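Local coordinates for protein nicotinate phosphoribosyltransferase (Vibrio cholerae, PDB 4HL7) that probably catalyses the ATP-dependent formation of nicotinate ribonucleotide from nicotinate and phosphoribosyl diphosphate, a step in NAD biosynthesis, at residues 289-294 and 319-324; 180-185 and 344-349; 227-232 and 263-268; 297-302 and 333-338. All blocks are in the same frame, centred on the assembly; numbering follows the deposited sequence.

Contact 1 (289-294 and 319-324); sequences DGVRHD and KLFIFS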
# COMPACT_ATOMS: atom_id res chain seq x y z
N ASP A 289 14.69 -7.33 -7.67
CA ASP A 289 15.45 -7.18 -6.48
C ASP A 289 14.90 -8.04 -5.37
O ASP A 289 15.60 -8.32 -4.38
CB ASP A 289 15.44 -5.71 -6.08
CG ASP A 289 16.05 -4.82 -7.18
OD1 ASP A 289 17.22 -5.05 -7.52
OD2 ASP A 289 15.29 -4.02 -7.81
N GLY A 290 13.66 -8.47 -5.52
CA GLY A 290 13.08 -9.30 -4.47
C GLY A 290 11.57 -9.32 -4.56
O GLY A 290 10.95 -8.91 -5.60
N VAL A 291 10.94 -9.76 -3.48
CA VAL A 291 9.50 -9.99 -3.47
C VAL A 291 8.92 -9.50 -2.12
O VAL A 291 9.64 -9.41 -1.10
CB VAL A 291 9.15 -11.49 -3.66
CG1 VAL A 291 9.39 -11.90 -5.11
CG2 VAL A 291 9.99 -12.41 -2.69
N ARG A 292 7.60 -9.31 -2.11
CA ARG A 292 6.92 -8.80 -0.90
C ARG A 292 5.91 -9.83 -0.42
O ARG A 292 5.14 -10.38 -1.23
CB ARG A 292 6.20 -7.47 -1.23
CG ARG A 292 5.47 -6.85 -0.01
CD ARG A 292 4.86 -5.47 -0.37
NE ARG A 292 3.43 -5.69 -0.53
CZ ARG A 292 2.67 -5.35 -1.57
NH1 ARG A 292 1.39 -5.74 -1.59
NH2 ARG A 292 3.13 -4.57 -2.55
N HIS A 293 5.87 -10.04 0.90
CA HIS A 293 4.88 -10.95 1.51
C HIS A 293 3.73 -10.15 2.04
O HIS A 293 3.95 -9.21 2.81
CB HIS A 293 5.52 -11.67 2.69
CG HIS A 293 4.56 -12.50 3.46
ND1 HIS A 293 4.05 -12.10 4.63
CD2 HIS A 293 3.91 -13.68 3.13
CE1 HIS A 293 3.15 -12.98 5.06
NE2 HIS A 293 3.05 -13.95 4.14
N ASP A 294 2.50 -10.52 1.68
CA ASP A 294 1.33 -9.77 2.17
C ASP A 294 0.15 -10.60 2.64
O ASP A 294 -0.85 -10.05 3.05
CB ASP A 294 0.84 -8.83 1.07
CG ASP A 294 -0.02 -7.63 1.63
OD1 ASP A 294 -1.12 -7.36 1.06
OD2 ASP A 294 0.38 -6.99 2.65
N LYS A 319 18.94 -11.28 -2.56
CA LYS A 319 17.58 -10.78 -2.83
C LYS A 319 16.93 -10.29 -1.55
O LYS A 319 17.35 -10.64 -0.45
CB LYS A 319 16.72 -11.87 -3.46
CG LYS A 319 17.35 -12.38 -4.77
CD LYS A 319 17.42 -11.23 -5.81
CE LYS A 319 18.00 -11.72 -7.15
NZ LYS A 319 18.27 -10.53 -8.05
N LEU A 320 15.85 -9.52 -1.70
CA LEU A 320 15.26 -8.86 -0.55
C LEU A 320 13.81 -9.34 -0.37
O LEU A 320 13.04 -9.33 -1.32
CB LEU A 320 15.24 -7.33 -0.76
CG LEU A 320 14.49 -6.48 0.31
CD1 LEU A 320 15.21 -6.63 1.66
CD2 LEU A 320 14.52 -5.00 -0.11
N PHE A 321 13.44 -9.72 0.84
CA PHE A 321 12.02 -9.99 1.16
C PHE A 321 11.50 -8.82 1.96
O PHE A 321 12.10 -8.47 2.96
CB PHE A 321 11.92 -11.16 2.14
CG PHE A 321 12.16 -12.51 1.51
CD1 PHE A 321 12.19 -12.66 0.11
CD2 PHE A 321 12.28 -13.66 2.34
CE1 PHE A 321 12.36 -13.92 -0.47
CE2 PHE A 321 12.48 -14.93 1.73
CZ PHE A 321 12.51 -15.03 0.36
N ILE A 322 10.41 -8.20 1.52
CA ILE A 322 9.72 -7.18 2.35
C ILE A 322 8.49 -7.88 2.90
O ILE A 322 7.64 -8.36 2.13
CB ILE A 322 9.25 -5.95 1.52
CG1 ILE A 322 10.47 -5.34 0.82
CG2 ILE A 322 8.52 -4.95 2.44
CD1 ILE A 322 10.41 -3.83 0.59
N PHE A 323 8.42 -7.99 4.23
CA PHE A 323 7.23 -8.53 4.92
C PHE A 323 6.32 -7.34 5.27
O PHE A 323 6.81 -6.36 5.81
CB PHE A 323 7.69 -9.24 6.20
CG PHE A 323 8.48 -10.45 5.94
CD1 PHE A 323 7.84 -11.65 5.63
CD2 PHE A 323 9.88 -10.40 5.96
CE1 PHE A 323 8.59 -12.81 5.36
CE2 PHE A 323 10.63 -11.58 5.69
CZ PHE A 323 9.97 -12.76 5.38
N SER A 324 5.05 -7.41 4.93
CA SER A 324 4.14 -6.26 5.11
C SER A 324 2.74 -6.63 5.64
O SER A 324 1.84 -5.77 5.62
CB SER A 324 3.98 -5.50 3.79
OG SER A 324 3.28 -6.29 2.80
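Three groups of 289-294 surround the hydroxyl of S324. Its OG lies 3.0 Å from D294 OD2 and equally close to H293 O, and the one hydroxyl proton may go to either oxygen. R292 NE adds a weak, bent bond of 3.4 Å to S324 OG, which sits at the edge of the guanidinium and near its plane. A chi1 of 67° sets OG between the backbone N and the carbonyl carbon of S324, turning it toward these partners. The backbone N of S324 donates to the same H293 O, while R292 NH2 reaches beyond the pair to T229 OG1.

Behind this cluster the two strands run parallel. H293 N donates to I322 O at 2.7 Å, and further bonds join I322 N to V291 O, V291 N to L320 O and L320 N to D289 O. V291 and F321 lie side by side on one face, V291 CG2 resting 3.6 Å from F321 CD1. On that same face H293 CB meets F323 CD1 at 3.7 Å, and their rings are inclined at 55°. W301 of helix 298-311 packs onto H293, F321 and F323 and so fastens the connecting helix to both strands. Strand 290-293, helix 298-311 and strand 320-323 thus form one beta-alpha-beta unit of the parallel alpha/beta barrel, with the polar S324 cluster at its C-terminal strand ends.

Contact 2 (180-185 and 344-349); sequences SLTEMG and KISFGI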
# COMPACT_ATOMS: atom_id res chain seq x y z
N SER A 180 15.38 -4.53 10.07
CA SER A 180 15.34 -3.41 9.10
C SER A 180 13.87 -2.98 8.96
O SER A 180 12.99 -3.84 8.81
CB SER A 180 15.76 -3.94 7.75
OG SER A 180 15.67 -2.89 6.82
N LEU A 181 13.61 -1.68 8.98
CA LEU A 181 12.24 -1.16 9.06
C LEU A 181 11.99 -0.26 7.84
O LEU A 181 12.82 0.62 7.53
CB LEU A 181 12.06 -0.35 10.38
CG LEU A 181 10.68 0.22 10.68
CD1 LEU A 181 9.63 -0.89 10.66
CD2 LEU A 181 10.64 0.87 12.06
N THR A 182 10.92 -0.51 7.11
CA THR A 182 10.51 0.41 6.05
C THR A 182 9.17 1.02 6.48
O THR A 182 8.18 0.30 6.70
CB THR A 182 10.32 -0.30 4.72
OG1 THR A 182 11.57 -0.91 4.33
CG2 THR A 182 9.95 0.73 3.64
N GLU A 183 9.14 2.32 6.66
CA GLU A 183 7.89 2.91 7.15
C GLU A 183 6.87 3.00 6.01
O GLU A 183 7.19 3.47 4.95
CB GLU A 183 8.20 4.28 7.74
CG GLU A 183 7.03 4.89 8.48
CD GLU A 183 6.02 5.63 7.54
OE1 GLU A 183 6.37 6.07 6.42
OE2 GLU A 183 4.84 5.73 7.94
N MSE A 184 5.63 2.56 6.25
CA MSE A 184 4.64 2.47 5.17
C MSE A 184 3.31 2.83 5.75
O MSE A 184 2.29 2.27 5.37
CB MSE A 184 4.55 1.05 4.52
CG MSE A 184 5.76 0.69 3.72
SE MSE A 184 5.31 -1.10 2.92
CE MSE A 184 7.04 -1.17 2.13
N GLY A 185 3.28 3.75 6.69
CA GLY A 185 2.01 4.07 7.33
C GLY A 185 1.30 5.32 6.87
O GLY A 185 0.55 5.92 7.63
N LYS A 344 18.00 -11.35 2.40
CA LYS A 344 17.95 -10.01 3.00
C LYS A 344 16.50 -9.73 3.32
O LYS A 344 15.63 -10.20 2.62
CB LYS A 344 18.44 -8.96 2.02
CG LYS A 344 19.93 -9.01 1.73
CD LYS A 344 20.36 -7.90 0.73
CE LYS A 344 19.58 -8.03 -0.59
NZ LYS A 344 20.08 -7.10 -1.68
N ILE A 345 16.24 -8.98 4.41
CA ILE A 345 14.89 -8.70 4.77
C ILE A 345 14.66 -7.25 5.23
O ILE A 345 15.58 -6.55 5.71
CB ILE A 345 14.40 -9.65 5.91
CG1 ILE A 345 15.10 -9.28 7.24
CG2 ILE A 345 14.58 -11.08 5.50
CD1 ILE A 345 14.75 -10.26 8.39
N SER A 346 13.41 -6.82 5.11
CA SER A 346 12.98 -5.60 5.74
C SER A 346 11.48 -5.74 6.06
O SER A 346 10.76 -6.54 5.42
CB SER A 346 13.21 -4.39 4.83
OG SER A 346 13.05 -3.18 5.60
N PHE A 347 11.02 -4.97 7.05
CA PHE A 347 9.60 -5.03 7.48
C PHE A 347 8.86 -3.76 7.12
O PHE A 347 9.23 -2.72 7.58
CB PHE A 347 9.58 -5.24 9.00
CG PHE A 347 10.29 -6.54 9.36
CD1 PHE A 347 11.65 -6.53 9.76
CD2 PHE A 347 9.66 -7.76 9.15
CE1 PHE A 347 12.32 -7.76 9.98
CE2 PHE A 347 10.35 -8.97 9.38
CZ PHE A 347 11.67 -8.95 9.78
N GLY A 348 7.87 -3.87 6.23
CA GLY A 348 7.09 -2.73 5.82
C GLY A 348 5.92 -2.60 6.78
O GLY A 348 4.96 -3.38 6.68
N ILE A 349 6.00 -1.64 7.69
CA ILE A 349 4.98 -1.48 8.75
C ILE A 349 4.16 -0.18 8.62
O ILE A 349 4.72 0.89 8.36
CB ILE A 349 5.63 -1.57 10.11
CG1 ILE A 349 6.49 -2.87 10.15
CG2 ILE A 349 4.54 -1.55 11.18
CD1 ILE A 349 7.08 -3.20 11.56
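Three hydroxyls meet where S346 reaches across to its neighbour strand. With OG anti to the backbone N (chi1 -167°), S346 places that oxygen 2.9 Å from S180 OG and 3.0 Å from T182 OG1. Either member of each pair could be the donor, and the central hydroxyl links two side chains that stand two residues apart on 180-185. I227 and L211 pack beside T182 on this side of the sheet.

On the opposite face L181 and I349 cross at about a right angle, and their CD1 atoms touch at 3.6 Å. F347 presents the edge of its ring to the backbone of 180-185, its CD1 lying 3.2 Å from S180 O; the rest of the ring packs on A332, L335 and C336 of helix 329-339. With 158 residues between the two segments, these are in chain order the first and last strands of the parallel sheet, paired side by side within it, as expected in an alpha/beta barrel.

Selenomethionine M184 lies extended beyond CG and carries SE to within 3.8 Å of G348 CA, passing over the side of the strand where G348 has no side chain and continuing to I322. The backbones are tied by a nearly straight bond from T182 N to F347 O (2.8 Å, 173°), whose donor stands above the carbonyl plane. I349 N then meets T182 O, and M184 N meets I349 O. E183 turns its carboxylate elsewhere, to T213 and Q195, while OE2 takes G185 N from above the carboxylate plane at 2.8 Å.

Contact 3 (227-232 and 263-268); sequences IGTIAH and LAIAPT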
# COMPACT_ATOMS: atom_id res chain seq x y z
N ILE A 227 11.11 4.29 -0.57
CA ILE A 227 10.97 2.86 -0.98
C ILE A 227 9.57 2.68 -1.60
O ILE A 227 8.54 3.17 -1.04
CB ILE A 227 11.15 1.93 0.28
CG1 ILE A 227 12.41 2.32 1.08
CG2 ILE A 227 11.18 0.43 -0.05
CD1 ILE A 227 13.72 2.01 0.40
N GLY A 228 9.52 2.06 -2.79
CA GLY A 228 8.26 1.64 -3.43
C GLY A 228 8.28 0.11 -3.62
O GLY A 228 9.35 -0.47 -3.85
N THR A 229 7.16 -0.58 -3.41
CA THR A 229 7.06 -1.91 -4.01
C THR A 229 5.87 -1.80 -4.94
O THR A 229 5.03 -0.92 -4.76
CB THR A 229 6.81 -3.07 -3.03
OG1 THR A 229 5.44 -3.08 -2.61
CG2 THR A 229 7.77 -2.98 -1.76
N ILE A 230 5.79 -2.70 -5.90
CA ILE A 230 4.74 -2.60 -6.92
C ILE A 230 3.46 -3.05 -6.26
O ILE A 230 3.44 -4.12 -5.62
CB ILE A 230 5.07 -3.56 -8.05
CG1 ILE A 230 6.50 -3.27 -8.54
CG2 ILE A 230 4.07 -3.41 -9.22
CD1 ILE A 230 7.06 -4.43 -9.36
N ALA A 231 2.37 -2.33 -6.46
CA ALA A 231 1.11 -2.71 -5.80
C ALA A 231 0.38 -3.74 -6.65
O ALA A 231 0.69 -3.92 -7.85
CB ALA A 231 0.23 -1.49 -5.59
N HIS A 232 -0.54 -4.47 -6.01
CA HIS A 232 -1.36 -5.50 -6.70
C HIS A 232 -2.09 -4.95 -7.93
O HIS A 232 -2.25 -5.64 -8.92
CB HIS A 232 -2.44 -6.06 -5.78
CG HIS A 232 -1.87 -6.80 -4.62
ND1 HIS A 232 -1.84 -6.26 -3.39
CD2 HIS A 232 -1.24 -8.05 -4.54
CE1 HIS A 232 -1.18 -7.13 -2.55
NE2 HIS A 232 -0.84 -8.22 -3.26
N LEU A 263 13.80 0.31 -8.53
CA LEU A 263 13.55 -0.82 -7.58
C LEU A 263 12.38 -1.72 -8.04
O LEU A 263 11.29 -1.25 -8.42
CB LEU A 263 13.35 -0.31 -6.17
CG LEU A 263 13.13 -1.34 -5.03
CD1 LEU A 263 14.46 -2.05 -4.77
CD2 LEU A 263 12.64 -0.60 -3.80
N ALA A 264 12.62 -3.02 -8.03
CA ALA A 264 11.66 -3.97 -8.50
C ALA A 264 11.42 -5.00 -7.44
O ALA A 264 12.22 -5.96 -7.28
CB ALA A 264 12.14 -4.62 -9.77
N ILE A 265 10.39 -4.77 -6.65
CA ILE A 265 9.99 -5.75 -5.63
C ILE A 265 8.57 -6.17 -5.95
O ILE A 265 7.66 -5.36 -5.84
CB ILE A 265 10.03 -5.14 -4.19
CG1 ILE A 265 11.46 -4.73 -3.79
CG2 ILE A 265 9.46 -6.15 -3.14
CD1 ILE A 265 12.44 -5.91 -3.66
N ALA A 266 8.35 -7.45 -6.30
CA ALA A 266 6.96 -7.94 -6.70
C ALA A 266 6.17 -8.50 -5.54
O ALA A 266 6.69 -9.30 -4.77
CB ALA A 266 7.08 -9.02 -7.79
N PRO A 267 4.90 -8.10 -5.40
CA PRO A 267 4.06 -8.93 -4.55
C PRO A 267 3.76 -10.29 -5.19
O PRO A 267 3.73 -10.41 -6.41
CB PRO A 267 2.77 -8.11 -4.43
CG PRO A 267 2.68 -7.51 -5.81
CD PRO A 267 4.09 -7.16 -6.22
N THR A 268 3.52 -11.30 -4.38
CA THR A 268 3.41 -12.66 -4.92
C THR A 268 2.02 -13.21 -4.86
O THR A 268 1.75 -14.36 -5.38
CB THR A 268 4.38 -13.63 -4.14
OG1 THR A 268 3.89 -13.72 -2.80
CG2 THR A 268 5.76 -13.10 -4.12
O HOH W 1 9.46 -2.02 -6.42
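This is a buried packing contact between an irregular loop, 227-232, and an edge strand of the parallel sheet, 265-267. One direct backbone bond joins them: I230 N donates to I265 O at 3.3 Å, long but almost straight (171°). A water supplies a second tie. It accepts from I265 N at 2.9 Å and donates to G228 O at 3.0 Å, with a further weak bond to L263 O, whose other partner is W255 NE1.

Around this frame the side chains fit against backbone oxygens. P267 CD comes within 3.2 Å of I230 O, and L263 CD2 within 3.3 Å of G228 O. T229 and I265 bring their CG2 methyls to 3.8 Å; with chi1 at 76°, T229 keeps this methyl anti to the carbonyl carbon while OG1 goes to R292 NH2. At the far end H232 and P267 lie alongside each other, running in opposite senses, and P267 CB lies 3.8 Å from H232 NE2.

H232, predicted to be autophosphorylated and unmodified here, has P267 against its ring and D269 OD1 bonded to NE2. Since I227 also pairs with the backbone of T213, the loop spans the gap between strands 210-213 and 265-267, consistent with closure of the alpha/beta barrel.

Contact 4 (297-302 and 333-338); sequences CPFRWG and LELCEY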
# COMPACT_ATOMS: atom_id res chain seq x y z
N CYS A 297 1.01 -17.47 5.70
CA CYS A 297 2.09 -17.64 6.68
C CYS A 297 3.40 -17.12 6.09
O CYS A 297 3.80 -17.54 4.99
CB CYS A 297 2.25 -19.12 6.99
SG CYS A 297 3.72 -19.50 8.01
N PRO A 298 4.07 -16.19 6.80
CA PRO A 298 5.33 -15.64 6.24
C PRO A 298 6.49 -16.64 6.25
O PRO A 298 7.43 -16.52 5.46
CB PRO A 298 5.64 -14.46 7.19
CG PRO A 298 5.03 -14.88 8.50
CD PRO A 298 3.75 -15.58 8.10
N PHE A 299 6.47 -17.56 7.20
CA PHE A 299 7.54 -18.57 7.28
C PHE A 299 7.54 -19.53 6.08
O PHE A 299 8.57 -19.72 5.40
CB PHE A 299 7.44 -19.32 8.64
CG PHE A 299 7.45 -18.37 9.82
CD1 PHE A 299 6.24 -17.92 10.38
CD2 PHE A 299 8.66 -17.88 10.33
CE1 PHE A 299 6.27 -16.93 11.39
CE2 PHE A 299 8.67 -16.94 11.38
CZ PHE A 299 7.46 -16.48 11.90
N ARG A 300 6.39 -20.13 5.83
CA ARG A 300 6.17 -20.99 4.66
C ARG A 300 6.44 -20.23 3.34
O ARG A 300 6.99 -20.78 2.40
CB ARG A 300 4.73 -21.47 4.63
CG ARG A 300 4.52 -22.56 3.55
N TRP A 301 5.98 -18.99 3.26
CA TRP A 301 6.19 -18.13 2.07
C TRP A 301 7.67 -17.95 1.82
O TRP A 301 8.17 -18.15 0.69
CB TRP A 301 5.54 -16.77 2.31
CG TRP A 301 5.79 -15.75 1.19
CD1 TRP A 301 5.06 -15.57 -0.03
CD2 TRP A 301 6.82 -14.78 1.19
NE1 TRP A 301 5.65 -14.54 -0.77
CE2 TRP A 301 6.69 -14.00 -0.05
CE3 TRP A 301 7.82 -14.42 2.11
CZ2 TRP A 301 7.54 -12.98 -0.36
CZ3 TRP A 301 8.68 -13.38 1.79
CH2 TRP A 301 8.56 -12.68 0.56
N GLY A 302 8.39 -17.52 2.85
CA GLY A 302 9.80 -17.15 2.66
C GLY A 302 10.57 -18.42 2.33
O GLY A 302 11.49 -18.40 1.49
N LEU A 333 10.75 -9.42 14.88
CA LEU A 333 11.97 -10.06 15.47
C LEU A 333 11.98 -11.56 15.26
O LEU A 333 13.04 -12.18 15.04
CB LEU A 333 12.16 -9.68 16.94
CG LEU A 333 12.42 -8.19 17.22
CD1 LEU A 333 12.61 -7.90 18.74
CD2 LEU A 333 13.57 -7.60 16.40
N GLU A 334 10.82 -12.19 15.37
CA GLU A 334 10.68 -13.62 15.08
C GLU A 334 11.11 -13.95 13.65
O GLU A 334 11.77 -15.01 13.38
CB GLU A 334 9.22 -14.06 15.29
CG GLU A 334 9.01 -15.55 15.17
CD GLU A 334 7.54 -15.95 15.27
OE1 GLU A 334 7.32 -17.15 15.55
OE2 GLU A 334 6.62 -15.10 15.04
N LEU A 335 10.69 -13.11 12.71
CA LEU A 335 11.05 -13.29 11.30
C LEU A 335 12.55 -13.06 11.12
O LEU A 335 13.18 -13.79 10.33
CB LEU A 335 10.21 -12.37 10.39
CG LEU A 335 8.81 -13.00 10.22
CD1 LEU A 335 7.84 -11.94 9.69
CD2 LEU A 335 8.80 -14.20 9.30
N CYS A 336 13.11 -12.08 11.87
CA CYS A 336 14.58 -11.84 11.83
C CYS A 336 15.37 -13.12 12.15
O CYS A 336 16.31 -13.46 11.45
CB CYS A 336 15.00 -10.78 12.82
SG CYS A 336 14.54 -9.09 12.37
N GLU A 337 14.96 -13.80 13.24
CA GLU A 337 15.68 -15.01 13.67
C GLU A 337 15.53 -16.13 12.65
O GLU A 337 16.48 -16.91 12.42
CB GLU A 337 15.17 -15.43 15.04
CG GLU A 337 15.69 -14.44 16.09
CD GLU A 337 15.13 -14.60 17.49
OE1 GLU A 337 15.91 -14.35 18.42
OE2 GLU A 337 13.92 -14.96 17.67
N TYR A 338 14.33 -16.27 12.10
CA TYR A 338 14.05 -17.38 11.22
C TYR A 338 14.81 -17.23 9.89
O TYR A 338 15.16 -18.23 9.27
CB TYR A 338 12.56 -17.44 10.89
CG TYR A 338 12.11 -18.74 10.22
CD1 TYR A 338 11.83 -19.88 11.00
CD2 TYR A 338 11.91 -18.82 8.84
CE1 TYR A 338 11.40 -21.07 10.40
CE2 TYR A 338 11.49 -19.98 8.23
CZ TYR A 338 11.21 -21.11 9.00
OH TYR A 338 10.75 -22.24 8.36
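The F299 ring is wedged between side chains of 333-338. L335 CD2 lies over one face, 3.8 Å from the ring centroid and 27° off the normal, in a CH-pi contact. At the edge, F299 CD2 points into the face of Y338, giving a T-shaped (edge-to-face) pair with centroids 5.0 Å apart and planes at 81°. These residues belong to helices 298-311 and 329-339, neighbouring outer helices of the alpha/beta barrel, whose short segments approach no closer than 11.2 Å between axes. The large aromatic side chains bridge that distance.

E334, extended from its helix, brings CD to 3.4 Å from F299 CZ at an oblique angle, its carboxylate turned 61° to the ring. P298 adds its CB, 3.8 Å from L335 CD2, so the leucine methyl touches both proline and phenylalanine. Y338 is anchored at its far end through OH to D303 of the opposing helix, which would restrain the ring that receives F299. L335 also packs on F347 of the sheet beneath. The start of helix 298-311 is secured by C297 at the N-cap, where SG accepts R300 N over 3.5 Å in a nearly straight bond.

Contacts 2, 1 and 3 follow one another across the parallel sheet. Contact 1 meets contact 2 through strands 320-323 and 344-349, where F323 O lies 2.7 Å from G348 N, and meets contact 3 where R292 N lies 2.8 Å from A266 O. The R292 side chain also packs on H232 of contact 3, a predicted phosphohistidine and so probably near the active site. Contact 4 lies outside, its centre about 11 Å from that of contact 1, 14 Å from contact 2 and 19 Å from contact 3; W301 NE1 still reaches T268 OG1 at 2.8 Å. Bound sulfate, probably from crystallisation, lies about 5 Å from the S324 side chain and, whether or not the same ion, about 4 Å from that of I349.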